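PDB 5YTI: flagellar hook associated protein type 3 FlgL from Legionella pneumophila subsp. pneumophila, which probably serves as a structural protein of the bacterial flagellum, forming part of the junction between hook and filament. Local coordinates for residues Q67-A72 with N350-A355. Numbering follows the deposited sequence.
Sequences QAADSA and NQLETA
Asp70 and Leu352 mark the point where the two helical segments face each other, their CA atoms 6.9 Å apart. Residues 67-72 and 350-355 run nearly antiparallel, with 155° between their directions and a closest axis approach of 10.2 Å. Leu352 does most of the apolar work. Its CG lies anti to its own carbonyl carbon, and the side chain sends CD1 across to the backbone of helix 49-96, where it rests 3.6 Å from Asp70 N. Leu352 CD1 also meets Ala69 CB, at 4.1 Å, so one leucine branch covers the shoulder between two consecutive residues. The Asp70 and Leu352 side chains lie alongside each other, pointing in opposite senses, with Asp70 OD2 4.0 Å from Leu352 CB. With chi1 at -153° the Asp70 carboxylate extends toward helix 316-374 and comes up to the bent chain of Glu353. These two acidic side chains run roughly perpendicular to each other, and their carboxylate planes are turned 62° apart; Asp70 OD2 lies 4.2 Å from Glu353 OE2. This like-charge approach is probably eased by Arg74, which forms a salt bridge with Asp70 OD1 and a weak, long ion pair with Glu353 OE1. The leucine is buried, with Val167 of strand 164-168 and Val173 of strand 171-174 also touching it, whereas Glu353 lies at the exposed margin. A small apolar contact bordered by acidic groups thus joins two long helices from distant parts of the sequence, an antiparallel helix-helix packing consistent with the D1-type helical bundle of flagellin-family proteins, in which helices from the N- and C-terminal parts of the chain lie side by side.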
ATOM      1  N   GLN A  67      21.186  -2.768 -24.190  1.00 97.32           N
ATOM      2  CA  GLN A  67      21.608  -4.181 -24.042  1.00 98.28           C
ATOM      3  C   GLN A  67      21.733  -4.548 -22.578  1.00 92.26           C
ATOM      4  O   GLN A  67      21.289  -5.615 -22.185  1.00 95.06           O
ATOM      5  CB  GLN A  67      22.942  -4.478 -24.778  1.00106.53           C
ATOM      6  CG  GLN A  67      22.836  -4.626 -26.315  1.00112.86           C
ATOM      7  CD  GLN A  67      24.191  -4.793 -27.036  1.00118.70           C
ATOM      8  OE1 GLN A  67      24.699  -3.838 -27.634  1.00118.49           O
ATOM      9  NE2 GLN A  67      24.774  -6.006 -26.987  1.00119.30           N
ATOM     10  N   ALA A  68      22.315  -3.661 -21.770  1.00 86.75           N
ATOM     11  CA  ALA A  68      22.557  -3.937 -20.345  1.00 86.17           C
ATOM     12  C   ALA A  68      21.295  -3.806 -19.510  1.00 87.61           C
ATOM     13  O   ALA A  68      21.117  -4.488 -18.497  1.00 88.57           O
ATOM     14  CB  ALA A  68      23.625  -3.013 -19.798  1.00 84.70           C
ATOM     15  N   ALA A  69      20.422  -2.902 -19.926  1.00 89.12           N
ATOM     16  CA  ALA A  69      19.138  -2.715 -19.265  1.00 88.99           C
ATOM     17  C   ALA A  69      18.233  -3.916 -19.514  1.00 88.40           C
ATOM     18  O   ALA A  69      17.696  -4.527 -18.587  1.00 89.65           O
ATOM     19  CB  ALA A  69      18.475  -1.455 -19.784  1.00 89.44           C
ATOM     20  N   ASP A  70      18.080  -4.244 -20.786  1.00 86.33           N
ATOM     21  CA  ASP A  70      17.332  -5.403 -21.204  1.00 86.69           C
ATOM     22  C   ASP A  70      17.744  -6.595 -20.369  1.00 87.00           C
ATOM     23  O   ASP A  70      16.912  -7.393 -20.000  1.00 91.18           O
ATOM     24  CB  ASP A  70      17.578  -5.672 -22.686  1.00 90.72           C
ATOM     25  CG  ASP A  70      16.425  -6.380 -23.361  1.00 94.49           C
ATOM     26  OD1 ASP A  70      16.269  -7.598 -23.097  1.00 91.45           O
ATOM     27  OD2 ASP A  70      15.718  -5.727 -24.189  1.00 99.78           O
ATOM     28  N   SER A  71      19.019  -6.713 -20.026  1.00 96.03           N
ATOM     29  CA  SER A  71      19.474  -7.912 -19.320  1.00 94.28           C
ATOM     30  C   SER A  71      19.240  -7.916 -17.824  1.00 93.96           C
ATOM     31  O   SER A  71      18.828  -8.946 -17.267  1.00 92.06           O
ATOM     32  CB  SER A  71      20.932  -8.176 -19.615  1.00 92.56           C
ATOM     33  OG  SER A  71      20.954  -8.945 -20.788  1.00 92.95           O
ATOM     34  N   ALA A  72      19.514  -6.776 -17.183  1.00 93.31           N
ATOM     35  CA  ALA A  72      19.273  -6.605 -15.746  1.00 90.37           C
ATOM     36  C   ALA A  72      17.795  -6.804 -15.429  1.00 87.00           C
ATOM     37  O   ALA A  72      17.448  -7.354 -14.396  1.00 83.50           O
ATOM     38  CB  ALA A  72      19.735  -5.224 -15.282  1.00 90.45           C
ATOM     39  N   ASN A 350       9.142  -3.245 -23.224  1.00 98.02           N
ATOM     40  CA  ASN A 350       8.537  -2.876 -24.508  1.00101.75           C
ATOM     41  C   ASN A 350       9.064  -1.499 -24.941  1.00106.05           C
ATOM     42  O   ASN A 350       9.174  -1.224 -26.140  1.00110.26           O
ATOM     43  CB  ASN A 350       7.001  -2.956 -24.495  1.00100.13           C
ATOM     44  CG  ASN A 350       6.477  -4.385 -24.688  1.00101.55           C
ATOM     45  OD1 ASN A 350       6.961  -5.148 -25.531  1.00104.16           O
ATOM     46  ND2 ASN A 350       5.468  -4.746 -23.909  1.00101.44           N
ATOM     47  N   GLN A 351       9.424  -0.649 -23.974  1.00 98.19           N
ATOM     48  CA  GLN A 351      10.114   0.631 -24.282  1.00 97.21           C
ATOM     49  C   GLN A 351      11.513   0.375 -24.885  1.00 94.83           C
ATOM     50  O   GLN A 351      11.972   1.143 -25.722  1.00 94.98           O
ATOM     51  CB  GLN A 351      10.211   1.557 -23.035  1.00 95.66           C
ATOM     52  CG  GLN A 351       8.972   2.433 -22.770  1.00 95.65           C
ATOM     53  CD  GLN A 351       9.203   3.543 -21.740  1.00 93.23           C
ATOM     54  OE1 GLN A 351       9.661   3.294 -20.613  1.00 87.88           O
ATOM     55  NE2 GLN A 351       8.886   4.782 -22.133  1.00 92.83           N
ATOM     56  N   LEU A 352      12.162  -0.709 -24.455  1.00 93.53           N
ATOM     57  CA  LEU A 352      13.497  -1.069 -24.913  1.00 93.16           C
ATOM     58  C   LEU A 352      13.486  -1.694 -26.288  1.00 98.69           C
ATOM     59  O   LEU A 352      14.237  -1.257 -27.154  1.00106.76           O
ATOM     60  CB  LEU A 352      14.182  -2.019 -23.936  1.00 91.96           C
ATOM     61  CG  LEU A 352      14.443  -1.445 -22.532  1.00 90.31           C
ATOM     62  CD1 LEU A 352      15.003  -2.508 -21.590  1.00 87.18           C
ATOM     63  CD2 LEU A 352      15.372  -0.236 -22.602  1.00 88.27           C
ATOM     64  N   GLU A 353      12.650  -2.701 -26.513  1.00103.42           N
ATOM     65  CA  GLU A 353      12.546  -3.265 -27.858  1.00109.01           C
ATOM     66  C   GLU A 353      12.102  -2.142 -28.835  1.00108.85           C
ATOM     67  O   GLU A 353      12.444  -2.164 -30.015  1.00113.98           O
ATOM     68  CB  GLU A 353      11.671  -4.548 -27.918  1.00113.99           C
ATOM     69  CG  GLU A 353      12.235  -5.773 -27.155  1.00119.34           C
ATOM     70  CD  GLU A 353      13.587  -6.341 -27.675  1.00123.96           C
ATOM     71  OE1 GLU A 353      13.786  -7.570 -27.566  1.00128.62           O
ATOM     72  OE2 GLU A 353      14.481  -5.606 -28.163  1.00122.10           O
ATOM     73  N   THR A 354      11.405  -1.128 -28.337  1.00107.10           N
ATOM     74  CA  THR A 354      11.205   0.101 -29.121  1.00106.91           C
ATOM     75  C   THR A 354      12.519   0.814 -29.462  1.00110.41           C
ATOM     76  O   THR A 354      12.740   1.202 -30.612  1.00114.97           O
ATOM     77  CB  THR A 354      10.281   1.094 -28.388  1.00106.02           C
ATOM     78  OG1 THR A 354       9.025   1.117 -29.056  1.00103.45           O
ATOM     79  CG2 THR A 354      10.861   2.532 -28.344  1.00104.00           C
ATOM     80  N   ALA A 355      13.375   0.996 -28.459  1.00107.44           N
ATOM     81  CA  ALA A 355      14.627   1.707 -28.630  1.00104.99           C
ATOM     82  C   ALA A 355      15.645   0.980 -29.550  1.00106.48           C
ATOM     83  O   ALA A 355      16.420   1.637 -30.238  1.00104.56           O
ATOM     84  CB  ALA A 355      15.234   2.000 -27.267  1.00102.40           C
TER